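Local coordinates for protein alanine racemase 1 (Caldanaerobacter subterraneus subsp. tengcongensis MB4, PDB 4Y2W) that belongs to the alanine racemase family and, as an assembly of two subunits, combines a parallel beta/alpha barrel with a C-terminal domain rich in beta strands, at residues R125-L136 with G159-A170; Y299-Y307 with V335-V346. The protein carries 1 engineered substitution. All blocks are in the same frame, centred on the assembly; numbering follows the deposited sequence.

Interaction 1: residues R125-L136 with G159-A170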
loop_
_atom_site.group_PDB
_atom_site.type_symbol
_atom_site.label_atom_id
_atom_site.label_comp_id
_atom_site.label_asym_id
_atom_site.label_seq_id
_atom_site.Cartn_x
_atom_site.Cartn_y
_atom_site.Cartn_z
ATOM N N ARG A 125 -0.099 9.905 34.986
ATOM C CA ARG A 125 -1.549 9.848 34.824
ATOM C C ARG A 125 -1.913 9.689 33.344
ATOM O O ARG A 125 -1.527 10.510 32.513
ATOM C CB ARG A 125 -2.202 11.100 35.414
ATOM C CG ARG A 125 -1.657 11.506 36.782
ATOM C CD ARG A 125 -2.758 11.933 37.743
ATOM N NE ARG A 125 -3.493 13.115 37.293
ATOM C CZ ARG A 125 -4.624 13.557 37.843
ATOM N NH1 ARG A 125 -5.172 12.922 38.877
ATOM N NH2 ARG A 125 -5.216 14.644 37.358
ATOM N N ALA A 126 -2.656 8.630 33.027
ATOM C CA ALA A 126 -2.993 8.298 31.638
ATOM C C ALA A 126 -4.259 9.013 31.176
ATOM O O ALA A 126 -5.363 8.692 31.624
ATOM C CB ALA A 126 -3.154 6.792 31.477
ATOM N N LYS A 127 -4.090 9.978 30.276
ATOM C CA LYS A 127 -5.219 10.690 29.682
ATOM C C LYS A 127 -6.072 9.719 28.867
ATOM O O LYS A 127 -5.533 8.870 28.166
ATOM C CB LYS A 127 -4.716 11.832 28.795
ATOM C CG LYS A 127 -4.099 12.982 29.576
ATOM C CD LYS A 127 -3.488 14.048 28.673
ATOM C CE LYS A 127 -2.034 13.744 28.340
ATOM N NZ LYS A 127 -1.361 14.858 27.611
ATOM N N VAL A 128 -7.396 9.822 28.985
ATOM C CA VAL A 128 -8.308 8.962 28.223
ATOM C C VAL A 128 -9.529 9.716 27.719
ATOM O O VAL A 128 -10.017 10.640 28.370
ATOM C CB VAL A 128 -8.804 7.742 29.036
ATOM C CG1 VAL A 128 -7.660 6.782 29.324
ATOM C CG2 VAL A 128 -9.481 8.177 30.327
ATOM N N HIS A 129 -10.006 9.304 26.546
ATOM C CA HIS A 129 -11.229 9.825 25.944
ATOM C C HIS A 129 -12.227 8.682 25.831
ATOM O O HIS A 129 -11.877 7.604 25.354
ATOM C CB HIS A 129 -10.934 10.391 24.555
ATOM C CG HIS A 129 -10.289 11.741 24.574
ATOM N ND1 HIS A 129 -10.389 12.622 23.521
ATOM C CD2 HIS A 129 -9.552 12.371 25.520
ATOM C CE1 HIS A 129 -9.733 13.731 23.810
ATOM N NE2 HIS A 129 -9.217 13.606 25.019
ATOM N N ILE A 130 -13.458 8.919 26.213
ATOM C CA ILE A 130 -14.454 7.876 26.195
ATOM C C ILE A 130 -15.230 7.853 24.886
ATOM O O ILE A 130 -15.725 8.859 24.457
ATOM C CB ILE A 130 -15.382 8.028 27.409
ATOM C CG1 ILE A 130 -14.583 7.987 28.695
ATOM C CG2 ILE A 130 -16.404 6.933 27.453
ATOM C CD1 ILE A 130 -13.675 6.796 28.838
ATOM N N LYS A 131 -15.330 6.700 24.244
ATOM C CA LYS A 131 -16.054 6.617 22.984
ATOM C C LYS A 131 -17.447 6.130 23.186
ATOM O O LYS A 131 -17.683 5.158 23.855
ATOM C CB LYS A 131 -15.339 5.768 21.921
ATOM C CG LYS A 131 -16.189 5.320 20.734
ATOM C CD LYS A 131 -16.070 6.148 19.460
ATOM C CE LYS A 131 -16.875 5.562 18.295
ATOM N NZ LYS A 131 -16.190 5.150 17.029
ATOM N N ILE A 132 -18.371 6.835 22.564
ATOM C CA ILE A 132 -19.763 6.497 22.632
ATOM C C ILE A 132 -20.297 6.088 21.275
ATOM O O ILE A 132 -20.077 6.748 20.293
ATOM C CB ILE A 132 -20.570 7.683 23.174
ATOM C CG1 ILE A 132 -19.906 8.231 24.416
ATOM C CG2 ILE A 132 -21.975 7.264 23.511
ATOM C CD1 ILE A 132 -19.931 7.281 25.583
ATOM N N ASP A 133 -21.021 4.990 21.238
ATOM C CA ASP A 133 -21.622 4.526 19.995
ATOM C C ASP A 133 -23.054 5.050 19.896
ATOM O O ASP A 133 -23.966 4.520 20.533
ATOM C CB ASP A 133 -21.596 3.000 19.945
ATOM C CG ASP A 133 -21.822 2.456 18.553
ATOM O OD1 ASP A 133 -22.571 3.088 17.771
ATOM O OD2 ASP A 133 -21.246 1.388 18.243
ATOM N N THR A 134 -23.244 6.094 19.096
ATOM C CA THR A 134 -24.543 6.749 18.967
ATOM C C THR A 134 -25.333 6.292 17.740
ATOM O O THR A 134 -26.401 6.836 17.467
ATOM C CB THR A 134 -24.381 8.282 18.905
ATOM O OG1 THR A 134 -23.436 8.630 17.886
ATOM C CG2 THR A 134 -23.895 8.824 20.238
ATOM N N GLY A 135 -24.831 5.291 17.016
ATOM C CA GLY A 135 -25.504 4.810 15.799
ATOM C C GLY A 135 -24.641 4.031 14.813
ATOM O O GLY A 135 -25.140 3.138 14.120
ATOM N N LEU A 136 -23.353 4.373 14.750
ATOM C CA LEU A 136 -22.411 3.771 13.802
ATOM C C LEU A 136 -22.191 2.259 13.995
ATOM O O LEU A 136 -21.834 1.555 13.045
ATOM C CB LEU A 136 -21.070 4.513 13.879
ATOM C CG LEU A 136 -19.932 4.115 12.932
ATOM C CD1 LEU A 136 -20.289 4.360 11.473
ATOM C CD2 LEU A 136 -18.666 4.875 13.301
ATOM N N GLY A 159 -5.427 7.339 38.920
ATOM C CA GLY A 159 -4.429 6.994 37.912
ATOM C C GLY A 159 -4.770 7.487 36.515
ATOM O O GLY A 159 -3.886 7.598 35.665
ATOM N N LEU A 160 -6.050 7.772 36.276
ATOM C CA LEU A 160 -6.513 8.278 34.985
ATOM C C LEU A 160 -6.808 9.768 35.039
ATOM O O LEU A 160 -6.951 10.344 36.114
ATOM C CB LEU A 160 -7.785 7.547 34.556
ATOM C CG LEU A 160 -7.725 6.022 34.521
ATOM C CD1 LEU A 160 -9.062 5.458 34.061
ATOM C CD2 LEU A 160 -6.592 5.549 33.623
ATOM N N ILE A 161 -6.879 10.378 33.859
ATOM C CA ILE A 161 -7.451 11.708 33.687
ATOM C C ILE A 161 -8.548 11.578 32.637
ATOM O O ILE A 161 -8.282 11.212 31.490
ATOM C CB ILE A 161 -6.419 12.751 33.208
ATOM C CG1 ILE A 161 -5.180 12.755 34.108
ATOM C CG2 ILE A 161 -7.049 14.141 33.181
ATOM C CD1 ILE A 161 -4.053 13.628 33.593
ATOM N N LEU A 162 -9.778 11.875 33.040
ATOM C CA LEU A 162 -10.938 11.731 32.174
ATOM C C LEU A 162 -11.140 13.023 31.372
ATOM O O LEU A 162 -12.039 13.824 31.652
ATOM C CB LEU A 162 -12.158 11.377 33.029
ATOM C CG LEU A 162 -13.402 10.787 32.366
ATOM C CD1 LEU A 162 -13.058 9.799 31.262
ATOM C CD2 LEU A 162 -14.256 10.113 33.428
ATOM N N GLU A 163 -10.286 13.201 30.363
ATOM C CA GLU A 163 -10.189 14.451 29.607
ATOM C C GLU A 163 -11.258 14.620 28.532
ATOM O O GLU A 163 -11.778 15.721 28.347
ATOM C CB GLU A 163 -8.814 14.549 28.944
ATOM C CG GLU A 163 -8.536 15.879 28.262
ATOM C CD GLU A 163 -7.227 15.874 27.503
ATOM O OE1 GLU A 163 -7.115 15.125 26.512
ATOM O OE2 GLU A 163 -6.310 16.621 27.894
ATOM N N GLY A 164 -11.568 13.551 27.805
ATOM C CA GLY A 164 -12.476 13.653 26.665
ATOM C C GLY A 164 -13.562 12.602 26.593
ATOM O O GLY A 164 -13.525 11.584 27.288
ATOM N N ILE A 165 -14.548 12.874 25.748
ATOM C CA ILE A 165 -15.617 11.929 25.450
ATOM C C ILE A 165 -16.102 12.227 24.036
ATOM O O ILE A 165 -16.321 13.389 23.689
ATOM C CB ILE A 165 -16.776 12.015 26.474
ATOM C CG1 ILE A 165 -17.890 11.028 26.110
ATOM C CG2 ILE A 165 -17.332 13.429 26.563
ATOM C CD1 ILE A 165 -18.845 10.728 27.246
ATOM N N TYR A 166 -16.245 11.192 23.211
ATOM C CA TYR A 166 -16.587 11.412 21.811
ATOM C C TYR A 166 -17.384 10.297 21.164
ATOM O O TYR A 166 -17.516 9.202 21.713
ATOM C CB TYR A 166 -15.323 11.693 20.995
ATOM C CG TYR A 166 -14.401 10.512 20.775
ATOM C CD1 TYR A 166 -13.602 10.023 21.801
ATOM C CD2 TYR A 166 -14.313 9.897 19.527
ATOM C CE1 TYR A 166 -12.750 8.949 21.595
ATOM C CE2 TYR A 166 -13.467 8.823 19.311
ATOM C CZ TYR A 166 -12.686 8.353 20.347
ATOM O OH TYR A 166 -11.845 7.285 20.131
ATOM N N SER A 167 -17.926 10.624 19.995
ATOM C CA SER A 167 -18.682 9.695 19.166
ATOM C C SER A 167 -18.358 9.986 17.697
ATOM O O SER A 167 -17.486 10.808 17.402
ATOM C CB SER A 167 -20.182 9.839 19.438
ATOM O OG SER A 167 -20.915 8.773 18.860
ATOM N N HIS A 168 -19.061 9.315 16.785
ATOM C CA HIS A 168 -18.779 9.405 15.351
ATOM C C HIS A 168 -20.075 9.288 14.546
ATOM O O HIS A 168 -20.886 8.392 14.802
ATOM C CB HIS A 168 -17.809 8.285 14.955
ATOM C CG HIS A 168 -17.045 8.551 13.693
ATOM N ND1 HIS A 168 -15.790 9.121 13.691
ATOM C CD2 HIS A 168 -17.350 8.310 12.397
ATOM C CE1 HIS A 168 -15.359 9.230 12.446
ATOM N NE2 HIS A 168 -16.288 8.745 11.641
ATOM N N PHE A 169 -20.266 10.190 13.582
ATOM C CA PHE A 169 -21.472 10.188 12.747
ATOM C C PHE A 169 -21.425 9.061 11.718
ATOM O O PHE A 169 -20.398 8.857 11.070
ATOM C CB PHE A 169 -21.651 11.530 12.021
ATOM C CG PHE A 169 -22.049 12.668 12.922
ATOM C CD1 PHE A 169 -23.223 12.608 13.665
ATOM C CD2 PHE A 169 -21.264 13.810 13.011
ATOM C CE1 PHE A 169 -23.594 13.657 14.489
ATOM C CE2 PHE A 169 -21.633 14.863 13.833
ATOM C CZ PHE A 169 -22.799 14.785 14.572
ATOM N N ALA A 170 -22.545 8.356 11.558
ATOM C CA ALA A 170 -22.635 7.224 10.634
ATOM C C ALA A 170 -22.933 7.634 9.193
ATOM O O ALA A 170 -22.503 6.955 8.262
ATOM C CB ALA A 170 -23.684 6.235 11.114
#
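Ala-126 to Ile-132 and Gly-159 to Tyr-166 are joined by a run of parallel backbone hydrogen bonds, beginning with Ala-126 N donating to Gly-159 O (3.1 Å) and ending with Ile-132 N donating to Tyr-166 O (2.7 Å). Midway the pairing is looser, as Leu-162 centres an inverse gamma turn and both Glu-163 N and Gly-164 N bond only weakly to Val-128 O.

His-129 NE2 donates to Glu-163 OE1 (3.0 Å), which lies close to the imidazole plane and accepts through its anti lone pair; the carboxylate is turned 71° from the ring, and OE1 is also bonded to Tyr-62. Toward the C-terminal ends of the segments, Ser-167 OG donates to Ile-132 O (2.6 Å) and accepts from Thr-134 OG1 (2.7 Å).

Gly-164 brings CA over the His-129 imidazole. Tyr-166 CG sits between the backbone N and the carbonyl carbon (chi1 71°), which puts one ring face under Lys-131 CB; its OH bonds to Thr-105.

On the opposite face Leu-162 CD1 touches Ile-130 CG1 (3.5 Å) and Ile-165 CG1 meets Ile-132 CG1 (3.8 Å); helix 177-195 covers Ile-132 and Ile-165, helix 109-121 Ala-126 and Val-128. Leu-136 CD2 packs against His-168, part of the pocket of a bound alanine. Strands 126-131 and 160-166 are neighbours in a TIM barrel, joined through helix 144-155 as a beta-alpha-beta unit.

Interaction 2: residues Y299-Y307 with V335-V346; sequences YKLLLKGKY and VVIIGTQNNETV
With CG of Leu-302 anti to its carbonyl carbon (chi1 -71°) and the chain continuing outstretched, the side chain of Leu-302 meets Val-346 tip to tip, CD1 standing 3.8 Å from Val-346 CG2. Gln-341 reaches across from the other segment: its CG is anti to the backbone N (chi1 -161°) and the chain stays extended, carrying the amide to the type I' turn of Leu-303 to Lys-306. There OE1 accepts a nearly straight hydrogen bond from Gly-305 N (3.3 Å), the donor standing above the plane of the amide carbonyl. Lys-304 N lies 2.9 Å from the same Gln-341 OE1.

Leu-302 also carries the backbone link, an antiparallel hydrogen-bonded pair with Val-336 in which Leu-302 N donates to Val-336 O (3.0 Å) and Val-336 N to Leu-302 O (2.9 Å). Its CD2 is placed over the centre of one face of the Tyr-307 ring, and Glu-344 CG approaches the same methyl at 3.6 Å. Glu-344 OE2 lies at the edge of that ring, near its plane, with the carboxylate plane turned 63° from the ring plane; Tyr-307 CE1 meets Val-346 CG1 (3.6 Å) as the two side chains slide past one another. Leu-301 extends the apolar contact to Val-335 and Ile-337.

Residues 337-339 turn the chain a corner, with Ile-337 and Ile-338 forming a classic beta bulge opposite Phe-250. The single bridge between Leu-302 and Val-336 joins the hairpin of strands 300-303 and 306-311 to strand 334-336, itself paired with strand 248-260, while helix 348-354 packs against Tyr-299 and Ile-338.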
loop_
_atom_site.group_PDB
_atom_site.type_symbol
_atom_site.label_atom_id
_atom_site.label_comp_id
_atom_site.label_asym_id
_atom_site.label_seq_id
_atom_site.Cartn_x
_atom_site.Cartn_y
_atom_site.Cartn_z
ATOM N N TYR A 299 -8.138 5.107 -18.081
ATOM C CA TYR A 299 -7.808 6.346 -17.400
ATOM C C TYR A 299 -6.856 7.136 -18.279
ATOM O O TYR A 299 -6.191 6.572 -19.147
ATOM C CB TYR A 299 -7.195 6.094 -16.016
ATOM C CG TYR A 299 -7.361 7.268 -15.066
ATOM C CD1 TYR A 299 -8.625 7.649 -14.607
ATOM C CD2 TYR A 299 -6.260 8.001 -14.627
ATOM C CE1 TYR A 299 -8.782 8.724 -13.747
ATOM C CE2 TYR A 299 -6.411 9.075 -13.764
ATOM C CZ TYR A 299 -7.672 9.433 -13.327
ATOM O OH TYR A 299 -7.819 10.499 -12.468
ATOM N N LYS A 300 -6.811 8.444 -18.061
ATOM C CA LYS A 300 -5.902 9.311 -18.789
ATOM C C LYS A 300 -5.085 10.126 -17.801
ATOM O O LYS A 300 -5.640 10.740 -16.890
ATOM C CB LYS A 300 -6.682 10.221 -19.733
ATOM C CG LYS A 300 -7.533 9.459 -20.736
ATOM C CD LYS A 300 -8.351 10.392 -21.610
ATOM C CE LYS A 300 -9.184 9.604 -22.609
ATOM N NZ LYS A 300 -9.809 10.491 -23.630
ATOM N N LEU A 301 -3.765 10.105 -17.978
ATOM C CA LEU A 301 -2.839 10.853 -17.125
ATOM C C LEU A 301 -2.457 12.150 -17.815
ATOM O O LEU A 301 -2.675 12.307 -19.015
ATOM C CB LEU A 301 -1.575 10.036 -16.852
ATOM C CG LEU A 301 -1.745 8.572 -16.444
ATOM C CD1 LEU A 301 -0.380 7.919 -16.268
ATOM C CD2 LEU A 301 -2.567 8.435 -15.173
ATOM N N LEU A 302 -1.877 13.070 -17.056
ATOM C CA LEU A 302 -1.477 14.366 -17.593
ATOM C C LEU A 302 -0.009 14.364 -17.988
ATOM O O LEU A 302 0.845 13.911 -17.228
ATOM C CB LEU A 302 -1.740 15.478 -16.580
ATOM C CG LEU A 302 -3.209 15.819 -16.329
ATOM C CD1 LEU A 302 -3.338 16.779 -15.156
ATOM C CD2 LEU A 302 -3.848 16.408 -17.579
ATOM N N LEU A 303 0.263 14.875 -19.185
ATOM C CA LEU A 303 1.615 15.001 -19.712
ATOM C C LEU A 303 1.652 16.250 -20.574
ATOM O O LEU A 303 1.020 16.285 -21.633
ATOM C CB LEU A 303 1.980 13.771 -20.547
ATOM C CG LEU A 303 3.229 13.859 -21.435
ATOM C CD1 LEU A 303 4.475 14.139 -20.607
ATOM C CD2 LEU A 303 3.398 12.587 -22.254
ATOM N N LYS A 304 2.372 17.272 -20.114
ATOM C CA LYS A 304 2.448 18.566 -20.803
ATOM C C LYS A 304 1.077 19.232 -20.935
ATOM O O LYS A 304 0.804 19.919 -21.921
ATOM C CB LYS A 304 3.088 18.411 -22.188
ATOM C CG LYS A 304 4.491 17.830 -22.175
ATOM C CD LYS A 304 4.919 17.422 -23.574
ATOM C CE LYS A 304 6.428 17.428 -23.727
ATOM N NZ LYS A 304 6.955 18.785 -24.041
ATOM N N GLY A 305 0.217 19.024 -19.940
ATOM C CA GLY A 305 -1.137 19.580 -19.954
ATOM C C GLY A 305 -2.102 18.900 -20.912
ATOM O O GLY A 305 -3.202 19.407 -21.141
ATOM N N LYS A 306 -1.701 17.758 -21.468
ATOM C CA LYS A 306 -2.542 16.975 -22.371
ATOM C C LYS A 306 -2.898 15.663 -21.689
ATOM O O LYS A 306 -2.105 15.129 -20.907
ATOM C CB LYS A 306 -1.810 16.672 -23.682
ATOM C CG LYS A 306 -1.316 17.890 -24.444
ATOM C CD LYS A 306 -2.446 18.631 -25.132
ATOM C CE LYS A 306 -1.921 19.858 -25.857
ATOM N NZ LYS A 306 -2.985 20.537 -26.647
ATOM N N TYR A 307 -4.081 15.144 -21.994
ATOM C CA TYR A 307 -4.501 13.848 -21.479
ATOM C C TYR A 307 -3.932 12.722 -22.338
ATOM O O TYR A 307 -4.032 12.756 -23.567
ATOM C CB TYR A 307 -6.025 13.764 -21.419
ATOM C CG TYR A 307 -6.602 14.550 -20.267
ATOM C CD1 TYR A 307 -6.765 13.961 -19.016
ATOM C CD2 TYR A 307 -6.962 15.885 -20.417
ATOM C CE1 TYR A 307 -7.283 14.673 -17.952
ATOM C CE2 TYR A 307 -7.480 16.605 -19.355
ATOM C CZ TYR A 307 -7.639 15.992 -18.126
ATOM O OH TYR A 307 -8.153 16.693 -17.061
ATOM N N VAL A 335 5.051 13.031 -15.724
ATOM C CA VAL A 335 3.724 12.473 -15.972
ATOM C C VAL A 335 2.944 12.467 -14.662
ATOM O O VAL A 335 3.325 11.783 -13.715
ATOM C CB VAL A 335 3.802 11.046 -16.541
ATOM C CG1 VAL A 335 2.408 10.446 -16.684
ATOM C CG2 VAL A 335 4.523 11.056 -17.882
ATOM N N VAL A 336 1.858 13.233 -14.613
ATOM C CA VAL A 336 1.067 13.376 -13.392
ATOM C C VAL A 336 -0.073 12.358 -13.372
ATOM O O VAL A 336 -0.835 12.239 -14.327
ATOM C CB VAL A 336 0.516 14.813 -13.242
ATOM C CG1 VAL A 336 -0.379 14.936 -12.014
ATOM C CG2 VAL A 336 1.668 15.802 -13.156
ATOM N N ILE A 337 -0.162 11.629 -12.264
ATOM C CA ILE A 337 -1.166 10.592 -12.060
ATOM C C ILE A 337 -2.329 11.131 -11.233
ATOM O O ILE A 337 -3.497 10.868 -11.535
ATOM C CB ILE A 337 -0.547 9.392 -11.319
ATOM C CG1 ILE A 337 0.696 8.892 -12.064
ATOM C CG2 ILE A 337 -1.569 8.276 -11.155
ATOM C CD1 ILE A 337 1.690 8.168 -11.180
ATOM N N ILE A 338 -1.982 11.860 -10.174
ATOM C CA ILE A 338 -2.933 12.578 -9.333
ATOM C C ILE A 338 -2.414 13.997 -9.183
ATOM O O ILE A 338 -1.236 14.192 -8.885
ATOM C CB ILE A 338 -3.037 11.962 -7.923
ATOM C CG1 ILE A 338 -3.454 10.491 -8.004
ATOM C CG2 ILE A 338 -4.007 12.764 -7.060
ATOM C CD1 ILE A 338 -3.384 9.761 -6.679
ATOM N N GLY A 339 -3.283 14.981 -9.391
ATOM C CA GLY A 339 -2.915 16.382 -9.210
ATOM C C GLY A 339 -2.945 17.235 -10.467
ATOM O O GLY A 339 -3.503 16.845 -11.492
ATOM N N THR A 340 -2.312 18.403 -10.370
ATOM C CA THR A 340 -2.436 19.469 -11.363
ATOM C C THR A 340 -1.212 19.523 -12.274
ATOM O O THR A 340 -0.107 19.190 -11.855
ATOM C CB THR A 340 -2.621 20.835 -10.657
ATOM O OG1 THR A 340 -3.871 20.844 -9.956
ATOM C CG2 THR A 340 -2.596 22.001 -11.645
ATOM N N GLN A 341 -1.428 19.933 -13.522
ATOM C CA GLN A 341 -0.346 20.166 -14.476
ATOM C C GLN A 341 -0.842 21.070 -15.610
ATOM O O GLN A 341 -1.617 20.629 -16.457
ATOM C CB GLN A 341 0.167 18.832 -15.041
ATOM C CG GLN A 341 1.551 18.918 -15.677
ATOM C CD GLN A 341 1.940 17.664 -16.442
ATOM O OE1 GLN A 341 1.257 17.258 -17.385
ATOM N NE2 GLN A 341 3.049 17.050 -16.047
ATOM N N ASN A 342 -0.413 22.332 -15.606
ATOM C CA ASN A 342 -0.748 23.300 -16.672
ATOM C C ASN A 342 -2.247 23.467 -16.955
ATOM O O ASN A 342 -2.758 22.948 -17.952
ATOM C CB ASN A 342 -0.042 22.922 -17.981
ATOM C CG ASN A 342 1.457 22.796 -17.828
ATOM O OD1 ASN A 342 2.056 23.384 -16.931
ATOM N ND2 ASN A 342 2.073 22.025 -18.714
ATOM N N ASN A 343 -2.943 24.202 -16.089
ATOM C CA ASN A 343 -4.377 24.478 -16.272
ATOM C C ASN A 343 -5.178 23.209 -16.561
ATOM O O ASN A 343 -6.037 23.188 -17.443
ATOM C CB ASN A 343 -4.587 25.494 -17.404
ATOM C CG ASN A 343 -3.772 26.760 -17.211
ATOM O OD1 ASN A 343 -3.089 27.219 -18.130
ATOM N ND2 ASN A 343 -3.833 27.328 -16.010
ATOM N N GLU A 344 -4.873 22.150 -15.816
ATOM C CA GLU A 344 -5.487 20.843 -16.024
ATOM C C GLU A 344 -5.212 19.955 -14.817
ATOM O O GLU A 344 -4.109 19.962 -14.272
ATOM C CB GLU A 344 -4.935 20.188 -17.293
ATOM C CG GLU A 344 -5.938 19.303 -18.007
ATOM C CD GLU A 344 -7.105 20.090 -18.576
ATOM O OE1 GLU A 344 -6.866 21.000 -19.400
ATOM O OE2 GLU A 344 -8.259 19.793 -18.199
ATOM N N THR A 345 -6.216 19.189 -14.404
ATOM C CA THR A 345 -6.131 18.438 -13.161
ATOM C C THR A 345 -6.784 17.067 -13.279
ATOM O O THR A 345 -7.925 16.951 -13.721
ATOM C CB THR A 345 -6.797 19.227 -12.012
ATOM O OG1 THR A 345 -6.141 20.492 -11.862
ATOM C CG2 THR A 345 -6.722 18.463 -10.688
ATOM N N VAL A 346 -6.036 16.036 -12.895
ATOM C CA VAL A 346 -6.613 14.719 -12.630
ATOM C C VAL A 346 -6.682 14.556 -11.118
ATOM O O VAL A 346 -5.788 13.979 -10.495
ATOM C CB VAL A 346 -5.834 13.552 -13.282
ATOM C CG1 VAL A 346 -6.242 13.399 -14.736
ATOM C CG2 VAL A 346 -4.323 13.728 -13.156
#

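The two contacts follow one another along the chain, with interaction 1 complete before interaction 2 begins, and they lie on opposite sides of the chain's centre. Their centres are 43 Å apart and their nearest atoms about 22 Å, so they do not touch. Interaction 1 belongs to the closed parallel barrel of the N-terminal domain, where it joins neighbouring strands and reaches a bound alanine and the second subunit. Interaction 2 lies in the C-terminal domain, within a separate mixed sheet, and no other protein chain of the assembly touches it. They therefore share no sheet, and each belongs to a different domain: one to the barrel, the other to the strand-rich C-terminal part.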